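Local coordinates for NOL1/NOP2/sun family protein (Enterococcus faecium, PDB 3M4X) that probably methylates cytosine in 16S ribosomal RNA, joining a Rossmann-like methyltransferase domain to a PUA-like domain that is likely to bind RNA, at residues A[102-105]-A[106-109]; A[170-173]-A[174-178]; A[246-250]-A[251-255]; A[277-280]-A[281-284]. All coordinates share one frame; numbering follows the deposited sequence.

Interaction 1: residues A[102-105]-A[106-109]; sequences AAKP and GEKV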
ATOM      1  N   ALA A 102       4.304 -11.059  -3.896  1.00 32.74           N
ATOM      2  CA  ALA A 102       5.155 -11.717  -2.895  1.00 33.67           C
ATOM      3  C   ALA A 102       6.532 -11.057  -2.721  1.00 32.47           C
ATOM      4  O   ALA A 102       7.576 -11.670  -2.964  1.00 28.49           O
ATOM      5  CB  ALA A 102       5.309 -13.191  -3.209  1.00 36.20           C
ATOM      6  N   ALA A 103       6.519  -9.802  -2.289  1.00 24.24           N
ATOM      7  CA  ALA A 103       7.742  -9.098  -1.940  1.00 25.01           C
ATOM      8  C   ALA A 103       8.453  -9.841  -0.807  1.00 35.66           C
ATOM      9  O   ALA A 103       7.822 -10.476   0.030  1.00 32.35           O
ATOM     10  CB  ALA A 103       7.409  -7.690  -1.510  1.00 20.40           C
ATOM     11  N   LYS A 104       9.774  -9.747  -0.775  1.00 42.40           N
ATOM     12  CA  LYS A 104      10.546 -10.406   0.263  1.00 35.71           C
ATOM     13  C   LYS A 104      11.265  -9.374   1.120  1.00 34.38           C
ATOM     14  O   LYS A 104      11.694  -8.336   0.618  1.00 36.80           O
ATOM     15  CB  LYS A 104      11.563 -11.364  -0.360  1.00 39.84           C
ATOM     16  CG  LYS A 104      10.942 -12.508  -1.167  1.00 44.80           C
ATOM     17  CD  LYS A 104      11.994 -13.197  -2.039  1.00 56.84           C
ATOM     18  CE  LYS A 104      13.214 -13.634  -1.226  1.00 68.06           C
ATOM     19  NZ  LYS A 104      14.348 -14.109  -2.093  1.00 72.03           N
ATOM     20  N   PRO A 105      11.382  -9.652   2.428  1.00 26.66           N
ATOM     21  CA  PRO A 105      12.199  -8.827   3.316  1.00 25.27           C
ATOM     22  C   PRO A 105      13.551  -8.541   2.687  1.00 29.94           C
ATOM     23  O   PRO A 105      14.234  -9.482   2.258  1.00 32.41           O
ATOM     24  CB  PRO A 105      12.385  -9.731   4.541  1.00 31.33           C
ATOM     25  CG  PRO A 105      11.076 -10.553   4.588  1.00 25.28           C
ATOM     26  CD  PRO A 105      10.779 -10.811   3.121  1.00 25.18           C
ATOM     27  N   GLY A 106      13.926  -7.265   2.612  1.00 27.43           N
ATOM     28  CA  GLY A 106      15.245  -6.900   2.113  1.00 30.02           C
ATOM     29  C   GLY A 106      15.303  -6.505   0.641  1.00 32.95           C
ATOM     30  O   GLY A 106      16.325  -6.006   0.165  1.00 31.14           O
ATOM     31  N   GLU A 107      14.212  -6.723  -0.089  1.00 28.98           N
ATOM     32  CA  GLU A 107      14.181  -6.360  -1.499  1.00 29.39           C
ATOM     33  C   GLU A 107      14.048  -4.857  -1.672  1.00 26.96           C
ATOM     34  O   GLU A 107      13.560  -4.155  -0.786  1.00 35.53           O
ATOM     35  CB  GLU A 107      13.009  -7.057  -2.215  1.00 27.97           C
ATOM     36  CG  GLU A 107      13.232  -8.526  -2.497  1.00 28.47           C
ATOM     37  CD  GLU A 107      12.137  -9.110  -3.390  1.00 30.44           C
ATOM     38  OE1 GLU A 107      10.969  -8.711  -3.242  1.00 30.42           O
ATOM     39  OE2 GLU A 107      12.456  -9.955  -4.245  1.00 31.61           O
ATOM     40  N   LYS A 108      14.462  -4.368  -2.828  1.00 30.00           N
ATOM     41  CA  LYS A 108      14.075  -3.031  -3.257  1.00 33.50           C
ATOM     42  C   LYS A 108      12.817  -3.155  -4.119  1.00 28.53           C
ATOM     43  O   LYS A 108      12.820  -3.826  -5.154  1.00 31.08           O
ATOM     44  CB  LYS A 108      15.225  -2.339  -3.995  1.00 31.86           C
ATOM     45  CG  LYS A 108      16.462  -2.137  -3.107  1.00 35.11           C
ATOM     46  CD  LYS A 108      17.685  -1.701  -3.917  1.00 35.46           C
ATOM     47  CE  LYS A 108      18.296  -2.857  -4.685  1.00 37.55           C
ATOM     48  NZ  LYS A 108      19.361  -2.370  -5.624  1.00 42.19           N
ATOM     49  N   VAL A 109      11.736  -2.518  -3.671  1.00 26.73           N
ATOM     50  CA  VAL A 109      10.424  -2.749  -4.264  1.00 27.07           C
ATOM     51  C   VAL A 109       9.778  -1.439  -4.688  1.00 24.22           C
ATOM     52  O   VAL A 109       9.815  -0.465  -3.963  1.00 29.50           O
ATOM     53  CB  VAL A 109       9.475  -3.507  -3.275  1.00 27.51           C
ATOM     54  CG1 VAL A 109       8.108  -3.755  -3.907  1.00 19.89           C
ATOM     55  CG2 VAL A 109      10.102  -4.807  -2.808  1.00 24.06           C
TER
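The backbone N of Lys104 gives its hydrogen to Glu107 OE1 at 2.9 Å, a fairly straight bond that reaches the carboxylate from above its plane rather than from its rim. A second bond runs the other way round the same turn: Glu107 N donates to Lys104 O over 3.1 Å. Backbone and side chain of Glu107 thus each bond to Lys104, and with OE2 in a salt bridge to Arg178 the carboxylate is held at both oxygens. With CG anti to the carbonyl carbon (chi1 -76°) and the chain extended beyond it, Glu107 reaches back over the turn, so that its CD lies 3.8 Å from Lys104 CB. The Lys104 ammonium, by contrast, stays well clear: NZ is 5.0 Å from Glu107 OE2, so any attraction would act only at a distance. Further along, the contact becomes apolar, where Ala103 CB meets Val109 CG2 at 4.2 Å; both side chains also rest on Leu123 and Met127 of helix 118-127. Pro105 suits the first corner of the bend (position i+1) because its ring already fixes phi near the required value, and Gly106, at position i+2 and without a CB to collide with the preceding carbonyl oxygen, can take a phi of 97°. Proline followed by glycine is the classic signature of a type II beta turn, which here delivers the chain into strand 108-111 of the Rossmann-like sheet.

Interaction 2: residues A[170-173]-A[174-178]; sequences PHFS and GFFDR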
ATOM      1  N   PRO A 170      15.601   8.223 -14.352  1.00 44.93           N
ATOM      2  CA  PRO A 170      16.981   8.663 -14.129  1.00 48.61           C
ATOM      3  C   PRO A 170      17.478   8.296 -12.733  1.00 47.43           C
ATOM      4  O   PRO A 170      18.648   7.979 -12.569  1.00 51.06           O
ATOM      5  CB  PRO A 170      16.894  10.184 -14.297  1.00 48.15           C
ATOM      6  CG  PRO A 170      15.735  10.389 -15.207  1.00 45.09           C
ATOM      7  CD  PRO A 170      14.748   9.311 -14.868  1.00 44.65           C
ATOM      8  N   HIS A 171      16.592   8.312 -11.745  1.00 45.66           N
ATOM      9  CA  HIS A 171      16.978   8.013 -10.370  1.00 47.63           C
ATOM     10  C   HIS A 171      17.041   6.528 -10.018  1.00 42.28           C
ATOM     11  O   HIS A 171      17.712   6.150  -9.059  1.00 37.06           O
ATOM     12  CB  HIS A 171      16.026   8.707  -9.396  1.00 54.85           C
ATOM     13  CG  HIS A 171      15.976  10.191  -9.565  1.00 61.16           C
ATOM     14  ND1 HIS A 171      16.696  11.054  -8.769  1.00 63.94           N
ATOM     15  CD2 HIS A 171      15.301  10.963 -10.450  1.00 62.50           C
ATOM     16  CE1 HIS A 171      16.462  12.297  -9.151  1.00 66.83           C
ATOM     17  NE2 HIS A 171      15.620  12.270 -10.168  1.00 68.12           N
ATOM     18  N   PHE A 172      16.344   5.692 -10.781  1.00 38.57           N
ATOM     19  CA  PHE A 172      16.143   4.306 -10.362  1.00 42.65           C
ATOM     20  C   PHE A 172      16.398   3.280 -11.457  1.00 46.24           C
ATOM     21  O   PHE A 172      15.967   2.125 -11.355  1.00 43.86           O
ATOM     22  CB  PHE A 172      14.720   4.129  -9.842  1.00 35.12           C
ATOM     23  CG  PHE A 172      14.470   4.786  -8.520  1.00 32.94           C
ATOM     24  CD1 PHE A 172      13.699   5.933  -8.432  1.00 36.49           C
ATOM     25  CD2 PHE A 172      14.985   4.241  -7.355  1.00 36.15           C
ATOM     26  CE1 PHE A 172      13.448   6.532  -7.195  1.00 34.86           C
ATOM     27  CE2 PHE A 172      14.741   4.830  -6.122  1.00 34.59           C
ATOM     28  CZ  PHE A 172      13.974   5.979  -6.044  1.00 32.90           C
ATOM     29  N   SER A 173      17.081   3.710 -12.507  1.00 42.14           N
ATOM     30  CA  SER A 173      17.448   2.819 -13.597  1.00 46.34           C
ATOM     31  C   SER A 173      18.162   1.573 -13.057  1.00 42.15           C
ATOM     32  O   SER A 173      19.140   1.686 -12.313  1.00 31.94           O
ATOM     33  CB  SER A 173      18.337   3.558 -14.605  1.00 44.60           C
ATOM     34  OG  SER A 173      18.531   2.784 -15.772  1.00 51.49           O
ATOM     35  N   GLY A 174      17.650   0.394 -13.423  1.00 41.53           N
ATOM     36  CA  GLY A 174      18.181  -0.883 -12.959  1.00 40.07           C
ATOM     37  C   GLY A 174      18.214  -1.132 -11.449  1.00 38.75           C
ATOM     38  O   GLY A 174      18.981  -1.983 -10.968  1.00 32.44           O
ATOM     39  N   PHE A 175      17.375  -0.419 -10.704  1.00 36.48           N
ATOM     40  CA  PHE A 175      17.483  -0.373  -9.236  1.00 34.22           C
ATOM     41  C   PHE A 175      16.715  -1.474  -8.470  1.00 32.50           C
ATOM     42  O   PHE A 175      17.231  -2.037  -7.502  1.00 33.92           O
ATOM     43  CB  PHE A 175      17.064   1.021  -8.755  1.00 35.51           C
ATOM     44  CG  PHE A 175      17.099   1.209  -7.254  1.00 41.74           C
ATOM     45  CD1 PHE A 175      18.288   1.504  -6.600  1.00 44.34           C
ATOM     46  CD2 PHE A 175      15.933   1.157  -6.510  1.00 38.85           C
ATOM     47  CE1 PHE A 175      18.312   1.702  -5.231  1.00 41.66           C
ATOM     48  CE2 PHE A 175      15.948   1.360  -5.144  1.00 34.30           C
ATOM     49  CZ  PHE A 175      17.137   1.632  -4.503  1.00 40.79           C
ATOM     50  N   PHE A 176      15.503  -1.788  -8.917  1.00 27.66           N
ATOM     51  CA  PHE A 176      14.570  -2.606  -8.140  1.00 27.66           C
ATOM     52  C   PHE A 176      14.612  -4.107  -8.371  1.00 26.70           C
ATOM     53  O   PHE A 176      14.757  -4.591  -9.497  1.00 32.10           O
ATOM     54  CB  PHE A 176      13.127  -2.133  -8.389  1.00 26.65           C
ATOM     55  CG  PHE A 176      12.861  -0.740  -7.912  1.00 25.61           C
ATOM     56  CD1 PHE A 176      12.810   0.313  -8.803  1.00 28.94           C
ATOM     57  CD2 PHE A 176      12.687  -0.480  -6.562  1.00 30.90           C
ATOM     58  CE1 PHE A 176      12.572   1.616  -8.352  1.00 32.56           C
ATOM     59  CE2 PHE A 176      12.441   0.808  -6.101  1.00 29.35           C
ATOM     60  CZ  PHE A 176      12.376   1.854  -6.998  1.00 30.64           C
ATOM     61  N   ASP A 177      14.425  -4.844  -7.286  1.00 26.61           N
ATOM     62  CA  ASP A 177      14.157  -6.278  -7.368  1.00 31.56           C
ATOM     63  C   ASP A 177      12.763  -6.574  -7.895  1.00 28.21           C
ATOM     64  O   ASP A 177      12.511  -7.628  -8.459  1.00 24.63           O
ATOM     65  CB  ASP A 177      14.260  -6.912  -5.982  1.00 34.84           C
ATOM     66  CG  ASP A 177      15.648  -6.871  -5.437  1.00 31.16           C
ATOM     67  OD1 ASP A 177      16.485  -7.623  -5.967  1.00 37.40           O
ATOM     68  OD2 ASP A 177      15.903  -6.090  -4.487  1.00 33.31           O
ATOM     69  N   ARG A 178      11.847  -5.645  -7.696  1.00 31.25           N
ATOM     70  CA  ARG A 178      10.450  -5.983  -7.845  1.00 32.65           C
ATOM     71  C   ARG A 178       9.660  -4.728  -8.095  1.00 29.51           C
ATOM     72  O   ARG A 178       9.841  -3.724  -7.399  1.00 28.38           O
ATOM     73  CB  ARG A 178       9.982  -6.649  -6.557  1.00 30.45           C
ATOM     74  CG  ARG A 178       8.634  -7.348  -6.583  1.00 29.57           C
ATOM     75  CD  ARG A 178       8.663  -8.450  -5.492  1.00 27.57           C
ATOM     76  NE  ARG A 178       8.440  -9.740  -6.109  1.00 39.70           N
ATOM     77  CZ  ARG A 178       9.343 -10.696  -6.230  1.00 42.99           C
ATOM     78  NH1 ARG A 178      10.559 -10.547  -5.750  1.00 39.35           N
ATOM     79  NH2 ARG A 178       9.008 -11.816  -6.832  1.00 56.95           N
TER
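Phe172 turns the edge of its ring toward the face of Phe175 in a T-shaped pair, the planes 64° apart and CD2 of Phe172 only 3.3 Å from CD2 of Phe175. Phe176 comes over a face of the Phe172 ring, with its CZ 3.6 Å from Phe172 CD2. These two rings, nearer parallel, are slid until they hardly overlap. Phe175, its CG anti to the backbone N (chi1 179°), sets its side chain beside that of Phe172, both pointing the same way. Phe175 CD2 also lies over the centre of the Phe176 ring, 3.4 Å above that plane, and the three flat, apolar side chains fill one buried cluster. Away from the rings the contact is more polar and, at Ser173, partly exposed: its hydroxyl bonds to the backbone O of Gln307. Gly174, itself buried, readily accepts the positive phi of a type II beta turn, which Phe175 N closes by donating to Phe172 O at 3.0 Å. The cluster lies where helix 165-172 gives way to strand 176-182: Pro360 touches Phe172 and Phe175, Met223 packs on Phe172, while Phe175 reaches Leu132 and Phe176 reaches Val134 and Leu110 on strands 132-136 and 108-111.

Interaction 3: residues A[246-250]-A[251-255]; sequences ISWLV and ENYPV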
ATOM      1  N   ILE A 246       0.526  -8.118 -22.058  1.00 33.77           N
ATOM      2  CA  ILE A 246       1.518  -9.149 -21.756  1.00 28.96           C
ATOM      3  C   ILE A 246       2.241  -9.692 -23.006  1.00 37.16           C
ATOM      4  O   ILE A 246       3.436  -9.980 -22.963  1.00 43.49           O
ATOM      5  CB  ILE A 246       0.911 -10.319 -20.964  1.00 32.48           C
ATOM      6  CG1 ILE A 246       0.114  -9.795 -19.765  1.00 30.77           C
ATOM      7  CG2 ILE A 246       2.012 -11.255 -20.488  1.00 32.57           C
ATOM      8  CD1 ILE A 246       0.944  -8.954 -18.830  1.00 30.69           C
ATOM      9  N   SER A 247       1.516  -9.837 -24.114  1.00 36.80           N
ATOM     10  CA  SER A 247       2.125 -10.270 -25.368  1.00 36.82           C
ATOM     11  C   SER A 247       3.124  -9.225 -25.816  1.00 31.31           C
ATOM     12  O   SER A 247       4.255  -9.531 -26.148  1.00 41.00           O
ATOM     13  CB  SER A 247       1.053 -10.435 -26.459  1.00 35.86           C
ATOM     14  OG  SER A 247       0.055 -11.341 -26.041  1.00 32.92           O
ATOM     15  N   TRP A 248       2.669  -7.981 -25.847  1.00 32.49           N
ATOM     16  CA  TRP A 248       3.507  -6.854 -26.187  1.00 38.62           C
ATOM     17  C   TRP A 248       4.789  -6.830 -25.342  1.00 38.06           C
ATOM     18  O   TRP A 248       5.885  -6.631 -25.875  1.00 41.88           O
ATOM     19  CB  TRP A 248       2.713  -5.558 -26.014  1.00 41.04           C
ATOM     20  CG  TRP A 248       3.522  -4.327 -26.296  1.00 47.07           C
ATOM     21  CD1 TRP A 248       3.778  -3.778 -27.519  1.00 40.38           C
ATOM     22  CD2 TRP A 248       4.179  -3.490 -25.331  1.00 44.56           C
ATOM     23  NE1 TRP A 248       4.551  -2.653 -27.377  1.00 44.89           N
ATOM     24  CE2 TRP A 248       4.815  -2.453 -26.046  1.00 43.18           C
ATOM     25  CE3 TRP A 248       4.292  -3.519 -23.932  1.00 45.93           C
ATOM     26  CZ2 TRP A 248       5.542  -1.447 -25.414  1.00 38.39           C
ATOM     27  CZ3 TRP A 248       5.017  -2.523 -23.303  1.00 41.30           C
ATOM     28  CH2 TRP A 248       5.642  -1.504 -24.047  1.00 43.05           C
ATOM     29  N   LEU A 249       4.656  -7.043 -24.032  1.00 34.07           N
ATOM     30  CA  LEU A 249       5.832  -7.142 -23.157  1.00 35.26           C
ATOM     31  C   LEU A 249       6.779  -8.253 -23.602  1.00 36.97           C
ATOM     32  O   LEU A 249       7.984  -8.039 -23.725  1.00 33.33           O
ATOM     33  CB  LEU A 249       5.427  -7.376 -21.696  1.00 34.54           C
ATOM     34  CG  LEU A 249       4.954  -6.171 -20.882  1.00 34.55           C
ATOM     35  CD1 LEU A 249       4.461  -6.586 -19.482  1.00 34.98           C
ATOM     36  CD2 LEU A 249       6.079  -5.171 -20.783  1.00 30.48           C
ATOM     37  N   VAL A 250       6.227  -9.445 -23.822  1.00 36.55           N
ATOM     38  CA  VAL A 250       7.021 -10.613 -24.204  1.00 33.21           C
ATOM     39  C   VAL A 250       7.665 -10.457 -25.589  1.00 38.83           C
ATOM     40  O   VAL A 250       8.748 -10.986 -25.847  1.00 38.81           O
ATOM     41  CB  VAL A 250       6.168 -11.903 -24.181  1.00 34.33           C
ATOM     42  CG1 VAL A 250       6.918 -13.070 -24.834  1.00 31.30           C
ATOM     43  CG2 VAL A 250       5.757 -12.242 -22.762  1.00 28.50           C
ATOM     44  N   GLU A 251       7.003  -9.721 -26.472  1.00 33.76           N
ATOM     45  CA  GLU A 251       7.538  -9.526 -27.814  1.00 38.94           C
ATOM     46  C   GLU A 251       8.641  -8.483 -27.866  1.00 41.70           C
ATOM     47  O   GLU A 251       9.547  -8.568 -28.697  1.00 39.74           O
ATOM     48  CB  GLU A 251       6.415  -9.172 -28.793  1.00 38.63           C
ATOM     49  CG  GLU A 251       5.569 -10.381 -29.154  1.00 40.00           C
ATOM     50  CD  GLU A 251       4.210 -10.020 -29.715  1.00 48.79           C
ATOM     51  OE1 GLU A 251       3.861  -8.820 -29.731  1.00 48.58           O
ATOM     52  OE2 GLU A 251       3.481 -10.947 -30.123  1.00 53.37           O
ATOM     53  N   ASN A 252       8.577  -7.505 -26.972  1.00 38.61           N
ATOM     54  CA  ASN A 252       9.475  -6.370 -27.079  1.00 41.46           C
ATOM     55  C   ASN A 252      10.552  -6.306 -25.998  1.00 45.16           C
ATOM     56  O   ASN A 252      11.416  -5.425 -26.028  1.00 45.46           O
ATOM     57  CB  ASN A 252       8.679  -5.070 -27.157  1.00 39.09           C
ATOM     58  CG  ASN A 252       7.846  -4.982 -28.424  1.00 49.73           C
ATOM     59  OD1 ASN A 252       6.637  -5.221 -28.399  1.00 51.58           O
ATOM     60  ND2 ASN A 252       8.495  -4.663 -29.547  1.00 51.35           N
ATOM     61  N   TYR A 253      10.506  -7.248 -25.061  1.00 39.06           N
ATOM     62  CA  TYR A 253      11.468  -7.269 -23.967  1.00 33.86           C
ATOM     63  C   TYR A 253      11.901  -8.673 -23.583  1.00 36.78           C
ATOM     64  O   TYR A 253      11.134  -9.635 -23.718  1.00 33.75           O
ATOM     65  CB  TYR A 253      10.883  -6.584 -22.745  1.00 33.40           C
ATOM     66  CG  TYR A 253      10.529  -5.146 -22.967  1.00 32.47           C
ATOM     67  CD1 TYR A 253       9.265  -4.785 -23.398  1.00 26.05           C
ATOM     68  CD2 TYR A 253      11.458  -4.143 -22.740  1.00 38.36           C
ATOM     69  CE1 TYR A 253       8.934  -3.461 -23.593  1.00 36.20           C
ATOM     70  CE2 TYR A 253      11.140  -2.810 -22.936  1.00 37.55           C
ATOM     71  CZ  TYR A 253       9.874  -2.474 -23.358  1.00 39.49           C
ATOM     72  OH  TYR A 253       9.542  -1.151 -23.544  1.00 42.41           O
ATOM     73  N   PRO A 254      13.140  -8.800 -23.091  1.00 36.96           N
ATOM     74  CA  PRO A 254      13.600 -10.111 -22.617  1.00 35.74           C
ATOM     75  C   PRO A 254      12.923 -10.483 -21.290  1.00 36.85           C
ATOM     76  O   PRO A 254      13.585 -10.548 -20.253  1.00 33.73           O
ATOM     77  CB  PRO A 254      15.113  -9.904 -22.414  1.00 32.34           C
ATOM     78  CG  PRO A 254      15.288  -8.422 -22.230  1.00 31.42           C
ATOM     79  CD  PRO A 254      14.194  -7.766 -23.038  1.00 35.57           C
ATOM     80  N   VAL A 255      11.620 -10.729 -21.331  1.00 35.98           N
ATOM     81  CA  VAL A 255      10.867 -11.102 -20.131  1.00 39.47           C
ATOM     82  C   VAL A 255      10.175 -12.462 -20.284  1.00 45.10           C
ATOM     83  O   VAL A 255       9.741 -12.831 -21.370  1.00 43.29           O
ATOM     84  CB  VAL A 255       9.787 -10.057 -19.792  1.00 33.03           C
ATOM     85  CG1 VAL A 255      10.422  -8.715 -19.462  1.00 28.79           C
ATOM     86  CG2 VAL A 255       8.774  -9.932 -20.963  1.00 33.43           C
TER
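Trp248 and Tyr253 meet through different first torsions: the indole swings out with CG opposite the backbone N (chi1 178°), whereas Tyr253 holds its CG opposite the carbonyl carbon (chi1 -61°). The two rings therefore converge across the end of helix 243-252. Tyr253 presents an edge to a face of the indole's six-membered ring, the planes 69° apart, and its CE1 comes to 3.9 Å from Trp248 CH2. Leu249 CD2 joins them from one turn back, 4.1 Å from Tyr253 CD1. On the backbone, the helix is still well formed at Glu251, whose N donates to Ser247 O over 2.8 Å. The later bonds are weak, including that of Tyr253 N to Leu249 O at 3.0 Å, as the chain leaves helical geometry at Tyr253. Val255, brought round by an inverse gamma turn centred on Pro254, packs its CG2 against the final turn, 3.4 Å from Leu249 O and 3.7 Å from Val250 CA. Its branched side chain suits both this seat and the start of strand 255-258. Glu251 lays its aliphatic chain over Ser247 O and sends OE2 to the Ser275 hydroxyl, while Ser247 OG bonds to Glu243 O and Ser275 N. Tyr253 and Leu249 also touch Ile221 of helix 205-222. As the backbone bonds weaken, aromatic and aliphatic packing probably takes over part of the task of fixing the helix end, with polar ties from Ser247 and Glu251 to Ser275 at its side.

Interaction 4: residues A[277-280]-A[281-284]; sequences AGLE and KTIR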
ATOM      1  N   ALA A 277       3.029 -17.454 -26.081  1.00 37.41           N
ATOM      2  CA  ALA A 277       2.795 -18.609 -25.227  1.00 38.32           C
ATOM      3  C   ALA A 277       2.700 -18.184 -23.765  1.00 44.37           C
ATOM      4  O   ALA A 277       3.052 -17.058 -23.418  1.00 48.88           O
ATOM      5  CB  ALA A 277       3.928 -19.619 -25.404  1.00 41.86           C
ATOM      6  N   GLY A 278       2.218 -19.092 -22.921  1.00 45.55           N
ATOM      7  CA  GLY A 278       2.254 -18.936 -21.473  1.00 42.33           C
ATOM      8  C   GLY A 278       1.181 -18.091 -20.817  1.00 38.98           C
ATOM      9  O   GLY A 278       1.183 -17.916 -19.599  1.00 41.52           O
ATOM     10  N   LEU A 279       0.274 -17.550 -21.618  1.00 37.59           N
ATOM     11  CA  LEU A 279      -0.768 -16.658 -21.118  1.00 37.50           C
ATOM     12  C   LEU A 279      -1.680 -17.295 -20.050  1.00 40.79           C
ATOM     13  O   LEU A 279      -2.271 -16.604 -19.219  1.00 40.21           O
ATOM     14  CB  LEU A 279      -1.596 -16.142 -22.294  1.00 37.35           C
ATOM     15  CG  LEU A 279      -1.326 -14.718 -22.807  1.00 41.17           C
ATOM     16  CD1 LEU A 279      -0.112 -14.065 -22.174  1.00 41.74           C
ATOM     17  CD2 LEU A 279      -1.250 -14.662 -24.334  1.00 30.10           C
ATOM     18  N   GLU A 280      -1.785 -18.614 -20.074  1.00 39.76           N
ATOM     19  CA  GLU A 280      -2.596 -19.329 -19.105  1.00 41.06           C
ATOM     20  C   GLU A 280      -2.047 -19.172 -17.688  1.00 40.06           C
ATOM     21  O   GLU A 280      -2.751 -19.434 -16.711  1.00 43.57           O
ATOM     22  CB  GLU A 280      -2.675 -20.813 -19.480  1.00 39.68           C
ATOM     23  CG  GLU A 280      -1.340 -21.549 -19.390  1.00 45.93           C
ATOM     24  CD  GLU A 280      -0.458 -21.393 -20.635  1.00 51.01           C
ATOM     25  OE1 GLU A 280      -0.849 -20.690 -21.598  1.00 52.80           O
ATOM     26  OE2 GLU A 280       0.631 -22.000 -20.648  1.00 51.48           O
ATOM     27  N   LYS A 281      -0.788 -18.752 -17.588  1.00 40.37           N
ATOM     28  CA  LYS A 281      -0.132 -18.528 -16.298  1.00 39.96           C
ATOM     29  C   LYS A 281      -0.531 -17.200 -15.690  1.00 33.96           C
ATOM     30  O   LYS A 281      -0.223 -16.929 -14.536  1.00 36.13           O
ATOM     31  CB  LYS A 281       1.388 -18.544 -16.449  1.00 38.84           C
ATOM     32  CG  LYS A 281       1.980 -19.876 -16.856  1.00 43.69           C
ATOM     33  CD  LYS A 281       3.472 -19.712 -17.142  1.00 47.65           C
ATOM     34  CE  LYS A 281       3.986 -20.834 -18.027  1.00 56.21           C
ATOM     35  NZ  LYS A 281       5.304 -20.492 -18.622  1.00 60.49           N
ATOM     36  N   THR A 282      -1.177 -16.351 -16.479  1.00 34.55           N
ATOM     37  CA  THR A 282      -1.736 -15.120 -15.944  1.00 34.86           C
ATOM     38  C   THR A 282      -3.121 -15.405 -15.341  1.00 38.46           C
ATOM     39  O   THR A 282      -3.739 -16.432 -15.632  1.00 38.51           O
ATOM     40  CB  THR A 282      -1.777 -14.001 -17.005  1.00 35.12           C
ATOM     41  OG1 THR A 282      -2.781 -14.287 -17.986  1.00 41.14           O
ATOM     42  CG2 THR A 282      -0.399 -13.875 -17.701  1.00 25.68           C
ATOM     43  N   ILE A 283      -3.591 -14.503 -14.487  1.00 38.78           N
ATOM     44  CA  ILE A 283      -4.762 -14.760 -13.653  1.00 37.29           C
ATOM     45  C   ILE A 283      -5.897 -13.821 -13.982  1.00 36.17           C
ATOM     46  O   ILE A 283      -5.710 -12.609 -14.044  1.00 35.39           O
ATOM     47  CB  ILE A 283      -4.453 -14.523 -12.170  1.00 33.66           C
ATOM     48  CG1 ILE A 283      -3.511 -15.592 -11.618  1.00 33.43           C
ATOM     49  CG2 ILE A 283      -5.740 -14.446 -11.355  1.00 33.14           C
ATOM     50  CD1 ILE A 283      -3.109 -15.312 -10.166  1.00 38.44           C
ATOM     51  N   ARG A 284      -7.078 -14.388 -14.174  1.00 38.74           N
ATOM     52  CA  ARG A 284      -8.278 -13.586 -14.329  1.00 41.11           C
ATOM     53  C   ARG A 284      -9.237 -13.832 -13.182  1.00 38.70           C
ATOM     54  O   ARG A 284      -9.383 -14.950 -12.699  1.00 37.65           O
ATOM     55  CB  ARG A 284      -8.970 -13.857 -15.671  1.00 35.32           C
ATOM     56  CG  ARG A 284      -8.448 -12.982 -16.807  1.00 36.36           C
ATOM     57  CD  ARG A 284      -9.101 -13.350 -18.136  1.00 36.10           C
ATOM     58  NE  ARG A 284      -8.713 -12.448 -19.216  1.00 35.81           N
ATOM     59  CZ  ARG A 284      -9.315 -11.290 -19.492  1.00 40.83           C
ATOM     60  NH1 ARG A 284     -10.352 -10.872 -18.770  1.00 39.04           N
ATOM     61  NH2 ARG A 284      -8.875 -10.545 -20.497  1.00 40.12           N
TER
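The flat peptide carbonyl of Leu279 is met by Thr282 in two directions: the hydroxyl OG1 donates in the carbonyl plane at 2.7 Å, while the backbone N of Thr282 donates from above that plane at 3.0 Å. The preceding carbonyl, that of Gly278, likewise takes the N of Lys281 above its plane, at 2.9 Å. Both backbone bonds span three residues, the pattern of a short 3-10 turn. Thr282 suits its place because OG1, set between the backbone N and the carbonyl carbon (chi1 71°), faces back to Leu279 O, so that this one oxygen, on a buried residue, accepts two hydrogen bonds. Lys281 leads its methylenes out past the Gly278 carbonyl, its CB 3.2 Å from Gly278 O. Gly278, with a positive phi of 81°, sits where glycine is at ease. Glu280 OE2 remains 5.3 Å from Lys281 NZ, too far for a salt bridge. The turn leads into strand 283-285: Thr282 packs on Phe296 and Ala298 of strand 295-302, Ile257 of strand 255-258 touches Leu279, Lys281 and Thr282, and Leu279 also leans on helix 243-252.

Overall arrangement
From the N terminus the four contacts follow in series, none enclosing or crossing another, and each closes a local bend. Interaction 1 closes the turn between helix 95-101 and strand 108-111, and interaction 2 the turn from helix 165-172 into strand 176-182. These strands are neighbours in the large mixed sheet, and the two contacts touch through the Glu107–Arg178 salt bridge and bonds of Lys108 to Asp177 and Phe175. Interaction 3 ends helix 243-252, and interaction 4 leads into strand 283-285; Leu279 packing on Ile246 and Ser247 joins this second pair. The pairs do not touch: the centres of interactions 2 and 3 lie about 19 Å apart, though interaction 4 reaches the same sheet.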